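Leucine aminopeptidase (Parabacteroides distasonis, PDB 3TC8) binds zinc and is probably an exopeptidase of the M28 family, with aminopeptidase or possibly glutaminyl-peptide cyclotransferase activity. Local coordinates at residues 40-44 against 45-49; 51-54 against 55-59; 209-213 against 214-218; 249-252 against 253-257. One frame throughout, in Å; residues are numbered along the deposited sequence. Where two conformers were deposited one is given.

How the contacts relate
From the N terminus, the chain first meets contact 1, where a beta turn hands over to helix 45-60, and then contact 2, farther along the same helix, which packs against the central mixed sheet. Contacts 3 and 4 lie much later: strand 209-211 runs into helix 213-233 at contact 3, and helix 250-258 begins at contact 4. All four are local and follow in series, so none encloses or crosses another. Contacts 1 and 3 sit on opposite sides of the chain's centre, with centres about 32 Å apart. Contacts 3 and 4 touch, Glu212 meeting His251 and Gln214 meeting Gln252, which joins the two helix starts.

Contact 1: residues 40-44 against 45-49; sequences RVPNT and AAHKA
Thr44 closes a type II beta turn that begins at Val41 and is also the N-cap of helix 45-60, its side chain turning back to His47. Among the hydrogen bonds, the capping one runs from His47 N to Thr44 OG1 (3.2 Å, 160° at the hydrogen). Thr44 OG1 gives its own proton to Val41 O at 2.7 Å, in the carbonyl plane and on a lone pair. With chi1 at 68°, OG1 sits between the backbone N and the carbonyl carbon, which lets it serve both partners. Val41 O also accepts Thr44 N, so two bonds grip it. A valine in place of this threonine would probably leave His47 N without its side-chain cap and the turn without one of its two ties to Val41 O. The first helical bond follows, Lys48 N to Thr44 O at 3.1 Å.

Packing centres on the imidazole of His47. Pro42 CA makes a CH-pi contact over one ring face, 3.7 Å from the centroid, while Arg40 O lies at the ring edge, 3.3 Å from His47 CD2. Outside the two segments, Trp103 stacks on this ring and Asp157 OD1 bonds His47 NE2. Lys48 NZ forms a salt bridge with Glu81, and one water accepts from both Asn43 N and Lys48 NZ, 2.9 Å from each.

Contact 2: residues 51-54 against 55-59; sequences GDYL and ASELK
Tyr53 and Glu57, one turn apart on helix 45-60, extend their side chains alongside each other and in the same direction. This is an i to i+4 pair in the middle of a regular alpha-helix, where every peptide N-H from Ala55 to Leu58 finds the carbonyl four residues back. Ala55 N gives to Gly51 O and Ser56 N to Asp52 O, both at 3.0 Å, and Leu58 N to Leu54 O is the straightest of the four, 168° at the hydrogen. Glu57 N reaches Tyr53 O along a more bent path. Ser56 OG also lies 3.0 Å from Tyr53 O, but whether its proton goes there is not settled.

The polar ends are satisfied largely through other parts of the chain. Tyr53 OH is hydrogen-bonded to Asn33 ND2, and Glu57 OE1 to Tyr30 OH; Asn33 and Tyr30 both belong to helix 24-36. Glu57 OE2 forms a salt bridge with Arg60, and Asp52 OD1 another with Arg83 of strand 79-89. Leu54 and Leu58 line the apolar flank, packing on Phe155 and Ile85 of the central sheet and on helix 125-144.

Between the two long side chains there is no direct bond. Glu57 CG anti to the backbone N (chi1 -162°) and a bend at chi2 bring the carboxylate alongside the phenol ring. The two planes lie 30° apart. In the Glu57 conformer described, a water bridges them, lying 2.9 Å from Tyr53 OH and donating to Glu57 OE2, also at 2.9 Å.

Contact 3: residues 209-213 against 214-218; sequences FFKEQ and QSLRA
The backbone leaves strand 209-211, turns at Glu212 and enters helix 213-233, with Leu216 N bonded to Glu212 O at 2.9 Å and Arg217 N to Gln213 O. Glu212 is the N-cap, and its carboxylate bends back over the first turn to take up the peptide N-H groups there. CG anti to the backbone N (chi1 -176°) and a bend at chi2 bring both oxygens to the helix start. Glu212 OE2 accepts Gln214 N at 3.0 Å, and OE1 accepts Ser215 N at 2.9 Å, each donor coming from above the carboxylate plane. The hydroxyl of Ser215, met also by Asp264 N, uses the anti lone pair of OE1. His251 NE2 and Ile247 N bind the same carboxylate from outside. With an alanine in place of Glu212, the N-H groups of Gln214 and Ser215 would probably lose their cap, and Ser215 OG and His251 NE2 this acceptor.

Apolar contact is made by Leu216, whose CD1 lies 3.8 Å from Lys211 CB. The lysine's chain extends to a salt bridge with Glu224 and a bond to Asn241. The shortest hydrogen bond across the contact is Ser215 OG to Glu212 OE1, 2.7 Å.

Contact 4: residues 249-252 against 253-257; sequences DDHQ and YVISG
Asp249 O approaches the Tyr253 ring obliquely, 4.0 Å from CD2, where the loop enters helix 250-258. The carboxylate of Asp249 takes Asp250 N on OD1 at 3.0 Å, from the anti side and 32° out of its plane. Asp249 OD2 lies close to the like-charged carboxylates of Asp200 and Asp264, and the side chain is about 8 Å from the bound zinc ion.

Asp250 O carries two bonds: Val254 N arrives in the carbonyl plane at 3.3 Å, and Tyr253 N comes from above that plane. The same oxygen lies at the edge of the Tyr253 ring, while the carboxylate of Asp250 bonds Thr179.

His251 O accepts Ile255 N at 2.9 Å, a nearly straight bond. The side chain of Ile255 lies against this carbonyl, CG1 being 3.2 Å from His251 O. The imidazole of His251 serves the Glu212 cap.

Gln252 packs on Tyr253. Its CG, set between the backbone N and the carbonyl carbon (chi1 78°), lies over one ring face toward the rim, in a CH-pi contact 3.9 Å from the centroid. Beyond CG the extended chain carries the amide alongside the ring, the planes 29° apart and Gln252 NE2 3.5 Å from Tyr253 CZ. Gln252 OE1 takes Gln214 NE2, and Asp173 bonds Tyr253 OH. The Gln252 packing and the Asp173 bond probably limit the ring's rotation, while Asp250 and Gln252 tie the first helical turn to helices 177-184 and 213-233.

Contact 1: residues 40-44 against 45-49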
loop_
_atom_site.group_PDB
_atom_site.type_symbol
_atom_site.label_atom_id
_atom_site.label_comp_id
_atom_site.label_asym_id
_atom_site.label_seq_id
_atom_site.Cartn_x
_atom_site.Cartn_y
_atom_site.Cartn_z
ATOM N N ARG A 40 -8.367 9.839 6.114
ATOM C CA ARG A 40 -9.267 9.119 5.217
ATOM C C ARG A 40 -9.940 7.955 5.965
ATOM O O ARG A 40 -9.727 6.776 5.695
ATOM C CB ARG A 40 -8.503 8.624 3.991
ATOM C CG ARG A 40 -8.250 9.686 2.907
ATOM C CD ARG A 40 -7.199 10.734 3.217
ATOM N NE ARG A 40 -5.886 10.092 3.348
ATOM C CZ ARG A 40 -4.985 10.377 4.292
ATOM N NH1 ARG A 40 -5.173 11.323 5.202
ATOM N NH2 ARG A 40 -3.857 9.683 4.335
ATOM N N VAL A 41 -10.753 8.310 6.951
ATOM C CA VAL A 41 -11.486 7.322 7.734
ATOM C C VAL A 41 -12.737 6.923 6.989
ATOM O O VAL A 41 -13.529 7.793 6.650
ATOM C CB VAL A 41 -11.777 7.848 9.157
ATOM C CG1 VAL A 41 -12.663 6.863 9.916
ATOM C CG2 VAL A 41 -10.508 8.195 9.924
ATOM N N PRO A 42 -12.995 5.645 6.768
ATOM C CA PRO A 42 -14.218 5.253 6.118
ATOM C C PRO A 42 -15.438 5.889 6.786
ATOM O O PRO A 42 -15.511 5.950 8.000
ATOM C CB PRO A 42 -14.200 3.731 6.191
ATOM C CG PRO A 42 -12.747 3.397 6.235
ATOM C CD PRO A 42 -12.087 4.512 7.018
ATOM N N ASN A 43 -16.365 6.328 5.940
ATOM C CA ASN A 43 -17.631 6.999 6.285
ATOM C C ASN A 43 -17.486 8.490 6.440
ATOM O O ASN A 43 -18.482 9.173 6.553
ATOM C CB ASN A 43 -18.343 6.394 7.495
ATOM C CG ASN A 43 -18.732 4.959 7.286
ATOM O OD1 ASN A 43 -18.724 4.466 6.184
ATOM N ND2 ASN A 43 -19.095 4.288 8.366
ATOM N N THR A 44 -16.311 9.067 6.397
ATOM C CA THR A 44 -16.123 10.508 6.528
ATOM C C THR A 44 -16.091 11.217 5.192
ATOM O O THR A 44 -15.809 10.637 4.134
ATOM C CB THR A 44 -14.835 10.854 7.287
ATOM O OG1 THR A 44 -13.671 10.494 6.503
ATOM C CG2 THR A 44 -14.780 10.230 8.668
ATOM N N ALA A 45 -16.327 12.521 5.262
ATOM C CA ALA A 45 -16.202 13.367 4.086
ATOM C C ALA A 45 -14.812 13.327 3.469
ATOM O O ALA A 45 -14.681 13.350 2.242
ATOM C CB ALA A 45 -16.607 14.825 4.416
ATOM N N ALA A 46 -13.781 13.307 4.295
ATOM C CA ALA A 46 -12.380 13.270 3.790
ATOM C C ALA A 46 -12.145 12.006 2.980
ATOM O O ALA A 46 -11.499 12.056 1.929
ATOM C CB ALA A 46 -11.413 13.352 4.914
ATOM N N HIS A 47 -12.671 10.883 3.448
ATOM C CA HIS A 47 -12.551 9.615 2.721
ATOM C C HIS A 47 -13.233 9.677 1.363
ATOM O O HIS A 47 -12.657 9.305 0.344
ATOM C CB HIS A 47 -13.117 8.526 3.628
ATOM C CG HIS A 47 -12.973 7.125 3.138
ATOM N ND1 HIS A 47 -13.923 6.514 2.355
ATOM C CD2 HIS A 47 -12.007 6.200 3.407
ATOM C CE1 HIS A 47 -13.532 5.254 2.180
ATOM N NE2 HIS A 47 -12.379 5.047 2.787
ATOM N N LYS A 48 -14.452 10.204 1.333
ATOM C CA LYS A 48 -15.146 10.262 0.075
ATOM C C LYS A 48 -14.438 11.202 -0.916
ATOM O O LYS A 48 -14.303 10.896 -2.108
ATOM C CB LYS A 48 -16.606 10.584 0.339
ATOM C CG LYS A 48 -17.268 9.415 1.088
ATOM C CD LYS A 48 -18.700 9.687 1.510
ATOM C CE LYS A 48 -19.177 8.656 2.546
ATOM N NZ LYS A 48 -19.099 7.257 2.059
ATOM N N ALA A 49 -13.967 12.345 -0.422
ATOM C CA ALA A 49 -13.287 13.315 -1.275
ATOM C C ALA A 49 -11.957 12.759 -1.780
ATOM O O ALA A 49 -11.629 12.881 -2.990
ATOM C CB ALA A 49 -13.075 14.628 -0.528
HETATM O O HOH W 1 -16.656 6.083 3.071
#

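Contact 2: residues 51-54 against 55-59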
loop_
_atom_site.group_PDB
_atom_site.type_symbol
_atom_site.label_atom_id
_atom_site.label_comp_id
_atom_site.label_asym_id
_atom_site.label_seq_id
_atom_site.Cartn_x
_atom_site.Cartn_y
_atom_site.Cartn_z
ATOM N N GLY A 51 -11.065 9.571 -2.101
ATOM C CA GLY A 51 -11.308 8.496 -3.030
ATOM C C GLY A 51 -11.647 8.989 -4.406
ATOM O O GLY A 51 -11.197 8.472 -5.418
ATOM N N ASP A 52 -12.487 10.023 -4.454
ATOM C CA ASP A 52 -12.803 10.637 -5.738
ATOM C C ASP A 52 -11.567 11.187 -6.455
ATOM O O ASP A 52 -11.402 11.024 -7.664
ATOM C CB ASP A 52 -13.833 11.768 -5.579
ATOM C CG ASP A 52 -15.233 11.317 -5.220
ATOM O OD1 ASP A 52 -15.505 10.121 -5.113
ATOM O OD2 ASP A 52 -16.078 12.233 -5.082
ATOM N N TYR A 53 -10.684 11.819 -5.693
ATOM C CA TYR A 53 -9.420 12.326 -6.203
ATOM C C TYR A 53 -8.519 11.206 -6.735
ATOM O O TYR A 53 -7.985 11.309 -7.840
ATOM C CB TYR A 53 -8.731 13.110 -5.083
ATOM C CG TYR A 53 -7.310 13.506 -5.426
ATOM C CD1 TYR A 53 -7.021 14.531 -6.294
ATOM C CD2 TYR A 53 -6.262 12.790 -4.917
ATOM C CE1 TYR A 53 -5.728 14.853 -6.648
ATOM C CE2 TYR A 53 -4.912 13.082 -5.271
ATOM C CZ TYR A 53 -4.687 14.101 -6.195
ATOM O OH TYR A 53 -3.411 14.432 -6.570
ATOM N N LEU A 54 -8.390 10.118 -5.990
ATOM C CA LEU A 54 -7.558 9.015 -6.426
ATOM C C LEU A 54 -8.086 8.387 -7.707
ATOM O O LEU A 54 -7.326 8.076 -8.626
ATOM C CB LEU A 54 -7.471 7.944 -5.315
ATOM C CG LEU A 54 -6.760 8.385 -4.049
ATOM C CD1 LEU A 54 -6.849 7.297 -2.986
ATOM C CD2 LEU A 54 -5.307 8.797 -4.312
ATOM N N ALA A 55 -9.400 8.200 -7.783
ATOM C CA ALA A 55 -10.010 7.643 -8.979
ATOM C C ALA A 55 -9.748 8.520 -10.203
ATOM O O ALA A 55 -9.454 8.038 -11.300
ATOM C CB ALA A 55 -11.490 7.412 -8.795
ATOM N N SER A 56 -9.915 9.833 -10.035
ATOM C CA SER A 56 -9.694 10.753 -11.145
ATOM C C SER A 56 -8.239 10.818 -11.585
ATOM O O SER A 56 -7.978 11.010 -12.780
ATOM C CB SER A 56 -10.310 12.130 -10.881
ATOM O OG SER A 56 -9.640 12.800 -9.898
ATOM N N GLU A 57 -7.321 10.673 -10.655
ATOM C CA GLU A 57 -5.951 10.715 -10.984
ATOM C C GLU A 57 -5.583 9.449 -11.868
ATOM O O GLU A 57 -4.972 9.555 -12.933
ATOM C CB GLU A 57 -5.171 10.915 -9.666
ATOM C CG GLU A 57 -3.799 11.397 -9.926
ATOM C CD GLU A 57 -3.694 12.895 -10.364
ATOM O OE1 GLU A 57 -2.627 13.261 -10.922
ATOM O OE2 GLU A 57 -4.662 13.694 -10.169
ATOM N N LEU A 58 -6.070 8.255 -11.460
ATOM C CA LEU A 58 -5.816 7.065 -12.272
ATOM C C LEU A 58 -6.448 7.199 -13.661
ATOM O O LEU A 58 -5.867 6.795 -14.659
ATOM C CB LEU A 58 -6.316 5.798 -11.558
ATOM C CG LEU A 58 -5.544 5.395 -10.315
ATOM C CD1 LEU A 58 -6.325 4.247 -9.651
ATOM C CD2 LEU A 58 -4.107 5.009 -10.600
ATOM N N LYS A 59 -7.628 7.788 -13.745
ATOM C CA LYS A 59 -8.242 7.935 -15.028
ATOM C C LYS A 59 -7.437 8.866 -15.932
ATOM O O LYS A 59 -7.309 8.625 -17.130
ATOM C CB LYS A 59 -9.658 8.437 -14.812
ATOM C CG LYS A 59 -10.479 8.409 -16.067
ATOM C CD LYS A 59 -11.962 8.551 -15.813
ATOM C CE LYS A 59 -12.845 8.700 -17.079
ATOM N NZ LYS A 59 -14.308 8.530 -16.781
HETATM O O HOH W 2 -3.580 16.063 -8.959
#

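Contact 3: residues 209-213 against 214-218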
loop_
_atom_site.group_PDB
_atom_site.type_symbol
_atom_site.label_atom_id
_atom_site.label_comp_id
_atom_site.label_asym_id
_atom_site.label_seq_id
_atom_site.Cartn_x
_atom_site.Cartn_y
_atom_site.Cartn_z
ATOM N N PHE A 209 13.553 -1.825 4.525
ATOM C CA PHE A 209 12.694 -2.855 3.996
ATOM C C PHE A 209 13.425 -4.191 4.067
ATOM O O PHE A 209 14.413 -4.416 3.348
ATOM C CB PHE A 209 12.307 -2.571 2.535
ATOM C CG PHE A 209 11.837 -1.151 2.284
ATOM C CD1 PHE A 209 10.900 -0.527 3.081
ATOM C CD2 PHE A 209 12.338 -0.435 1.197
ATOM C CE1 PHE A 209 10.463 0.756 2.833
ATOM C CE2 PHE A 209 11.888 0.848 0.935
ATOM C CZ PHE A 209 10.974 1.454 1.744
ATOM N N PHE A 210 12.975 -5.068 4.975
ATOM C CA PHE A 210 13.534 -6.399 5.100
ATOM C C PHE A 210 12.691 -7.366 4.274
ATOM O O PHE A 210 11.591 -7.069 3.807
ATOM C CB PHE A 210 13.536 -6.807 6.588
ATOM C CG PHE A 210 14.593 -6.152 7.427
ATOM C CD1 PHE A 210 14.479 -4.835 7.850
ATOM C CD2 PHE A 210 15.706 -6.866 7.774
ATOM C CE1 PHE A 210 15.446 -4.261 8.617
ATOM C CE2 PHE A 210 16.705 -6.269 8.548
ATOM C CZ PHE A 210 16.560 -4.991 8.971
ATOM N N LYS A 211 13.251 -8.560 4.070
ATOM C CA LYS A 211 12.531 -9.585 3.313
ATOM C C LYS A 211 11.478 -10.207 4.257
ATOM O O LYS A 211 11.819 -10.948 5.206
ATOM C CB LYS A 211 13.505 -10.625 2.778
ATOM C CG LYS A 211 14.557 -10.038 1.868
ATOM C CD LYS A 211 15.498 -11.093 1.366
ATOM C CE LYS A 211 16.643 -10.556 0.607
ATOM N NZ LYS A 211 17.566 -11.687 0.205
ATOM N N GLU A 212 10.217 -9.855 4.040
ATOM C CA GLU A 212 9.176 -10.212 4.998
ATOM C C GLU A 212 8.818 -11.698 4.881
ATOM O O GLU A 212 8.856 -12.269 3.809
ATOM C CB GLU A 212 8.014 -9.230 4.747
ATOM C CG GLU A 212 6.836 -9.342 5.684
ATOM C CD GLU A 212 5.872 -10.464 5.379
ATOM O OE1 GLU A 212 5.629 -10.711 4.177
ATOM O OE2 GLU A 212 5.353 -11.093 6.354
ATOM N N GLN A 213 8.451 -12.306 5.999
ATOM C CA GLN A 213 8.336 -13.782 6.029
ATOM C C GLN A 213 7.233 -14.340 5.160
ATOM O O GLN A 213 7.461 -15.307 4.441
ATOM C CB GLN A 213 8.142 -14.295 7.454
ATOM C CG GLN A 213 9.377 -14.226 8.270
ATOM C CD GLN A 213 10.483 -15.073 7.745
ATOM O OE1 GLN A 213 10.259 -16.199 7.326
ATOM N NE2 GLN A 213 11.673 -14.473 7.635
ATOM N N GLN A 214 6.034 -13.720 5.172
ATOM C CA GLN A 214 4.959 -14.263 4.352
ATOM C C GLN A 214 5.281 -14.121 2.856
ATOM O O GLN A 214 4.981 -14.998 2.047
ATOM C CB GLN A 214 3.628 -13.595 4.648
ATOM C CG GLN A 214 3.197 -13.753 6.101
ATOM C CD GLN A 214 1.727 -13.430 6.277
ATOM O OE1 GLN A 214 0.867 -14.300 6.074
ATOM N NE2 GLN A 214 1.412 -12.200 6.638
ATOM N N SER A 215 5.949 -13.011 2.523
ATOM C CA SER A 215 6.411 -12.731 1.176
ATOM C C SER A 215 7.400 -13.782 0.719
ATOM O O SER A 215 7.343 -14.262 -0.416
ATOM C CB SER A 215 7.081 -11.338 1.187
ATOM O OG SER A 215 6.203 -10.301 1.553
ATOM N N LEU A 216 8.374 -14.094 1.574
ATOM C CA LEU A 216 9.339 -15.142 1.250
ATOM C C LEU A 216 8.693 -16.515 1.101
ATOM O O LEU A 216 8.997 -17.269 0.190
ATOM C CB LEU A 216 10.406 -15.192 2.333
ATOM C CG LEU A 216 11.487 -14.130 2.351
ATOM C CD1 LEU A 216 12.221 -14.140 3.678
ATOM C CD2 LEU A 216 12.382 -14.243 1.140
ATOM N N ARG A 217 7.799 -16.852 2.033
ATOM C CA ARG A 217 7.180 -18.160 1.966
ATOM C C ARG A 217 6.360 -18.357 0.703
ATOM O O ARG A 217 6.392 -19.437 0.096
ATOM C CB ARG A 217 6.353 -18.426 3.215
ATOM C CG ARG A 217 6.032 -19.910 3.475
ATOM C CD ARG A 217 7.255 -20.709 3.949
ATOM N NE ARG A 217 6.874 -21.992 4.506
ATOM C CZ ARG A 217 6.621 -23.109 3.823
ATOM N NH1 ARG A 217 6.807 -23.164 2.520
ATOM N NH2 ARG A 217 6.163 -24.180 4.482
ATOM N N ALA A 218 5.618 -17.329 0.297
ATOM C CA ALA A 218 4.752 -17.405 -0.872
ATOM C C ALA A 218 5.438 -17.069 -2.182
ATOM O O ALA A 218 4.936 -17.457 -3.219
ATOM C CB ALA A 218 3.558 -16.444 -0.732
#

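Contact 4: residues 249-252 against 253-257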
loop_
_atom_site.group_PDB
_atom_site.type_symbol
_atom_site.label_atom_id
_atom_site.label_comp_id
_atom_site.label_asym_id
_atom_site.label_seq_id
_atom_site.Cartn_x
_atom_site.Cartn_y
_atom_site.Cartn_z
ATOM N N ASP A 249 -0.683 -8.126 6.653
ATOM C CA ASP A 249 -0.919 -7.035 5.722
ATOM C C ASP A 249 -1.719 -7.524 4.540
ATOM O O ASP A 249 -2.044 -8.722 4.422
ATOM C CB ASP A 249 0.420 -6.424 5.297
ATOM C CG ASP A 249 0.385 -4.928 5.083
ATOM O OD1 ASP A 249 -0.716 -4.353 4.960
ATOM O OD2 ASP A 249 1.511 -4.303 5.031
ATOM N N ASP A 250 -2.101 -6.617 3.641
ATOM C CA ASP A 250 -3.026 -6.956 2.600
ATOM C C ASP A 250 -2.557 -8.101 1.715
ATOM O O ASP A 250 -3.366 -8.829 1.163
ATOM C CB ASP A 250 -3.293 -5.707 1.713
ATOM C CG ASP A 250 -4.096 -4.572 2.400
ATOM O OD1 ASP A 250 -5.219 -4.840 2.792
ATOM O OD2 ASP A 250 -3.593 -3.442 2.487
ATOM N N HIS A 251 -1.236 -8.221 1.541
ATOM C CA HIS A 251 -0.712 -9.272 0.651
ATOM C C HIS A 251 -1.083 -10.683 1.091
ATOM O O HIS A 251 -1.293 -11.550 0.231
ATOM C CB HIS A 251 0.810 -9.131 0.495
ATOM C CG HIS A 251 1.610 -9.397 1.720
ATOM N ND1 HIS A 251 1.304 -8.813 2.931
ATOM C CD2 HIS A 251 2.701 -10.183 1.906
ATOM C CE1 HIS A 251 2.178 -9.242 3.824
ATOM N NE2 HIS A 251 3.042 -10.065 3.224
ATOM N N GLN A 252 -1.263 -10.907 2.396
ATOM C CA GLN A 252 -1.628 -12.271 2.829
ATOM C C GLN A 252 -2.987 -12.697 2.284
ATOM O O GLN A 252 -3.208 -13.861 2.012
ATOM C CB GLN A 252 -1.575 -12.444 4.323
ATOM C CG GLN A 252 -2.700 -11.899 5.060
ATOM C CD GLN A 252 -2.433 -11.976 6.558
ATOM O OE1 GLN A 252 -1.402 -11.493 7.010
ATOM N NE2 GLN A 252 -3.406 -12.488 7.328
ATOM N N TYR A 253 -3.898 -11.725 2.142
ATOM C CA TYR A 253 -5.229 -12.001 1.679
ATOM C C TYR A 253 -5.302 -12.121 0.162
ATOM O O TYR A 253 -6.149 -12.830 -0.355
ATOM C CB TYR A 253 -6.207 -10.984 2.277
ATOM C CG TYR A 253 -6.370 -11.082 3.743
ATOM C CD1 TYR A 253 -7.127 -12.101 4.311
ATOM C CD2 TYR A 253 -5.737 -10.195 4.583
ATOM C CE1 TYR A 253 -7.293 -12.192 5.702
ATOM C CE2 TYR A 253 -5.861 -10.289 5.977
ATOM C CZ TYR A 253 -6.633 -11.270 6.530
ATOM O OH TYR A 253 -6.777 -11.331 7.883
ATOM N N VAL A 254 -4.393 -11.434 -0.536
ATOM C CA VAL A 254 -4.257 -11.637 -1.977
ATOM C C VAL A 254 -3.721 -13.059 -2.226
ATOM O O VAL A 254 -4.251 -13.762 -3.098
ATOM C CB VAL A 254 -3.363 -10.578 -2.604
ATOM C CG1 VAL A 254 -3.082 -10.901 -4.060
ATOM C CG2 VAL A 254 -3.973 -9.168 -2.420
ATOM N N ILE A 255 -2.735 -13.498 -1.447
ATOM C CA ILE A 255 -2.156 -14.831 -1.567
ATOM C C ILE A 255 -3.233 -15.886 -1.299
ATOM O O ILE A 255 -3.454 -16.791 -2.101
ATOM C CB ILE A 255 -0.961 -14.970 -0.599
ATOM C CG1 ILE A 255 0.212 -14.095 -1.056
ATOM C CG2 ILE A 255 -0.523 -16.468 -0.491
ATOM C CD1 ILE A 255 1.275 -13.840 0.078
ATOM N N SER A 256 -3.937 -15.747 -0.189
ATOM C CA SER A 256 -4.888 -16.787 0.196
ATOM C C SER A 256 -6.130 -16.789 -0.685
ATOM O O SER A 256 -6.687 -17.858 -0.985
ATOM C CB SER A 256 -5.265 -16.665 1.660
ATOM O OG SER A 256 -5.977 -15.480 1.964
ATOM N N GLY A 257 -6.635 -15.611 -1.049
ATOM C CA GLY A 257 -7.900 -15.499 -1.763
ATOM C C GLY A 257 -7.804 -15.600 -3.272
ATOM O O GLY A 257 -8.736 -16.055 -3.930
#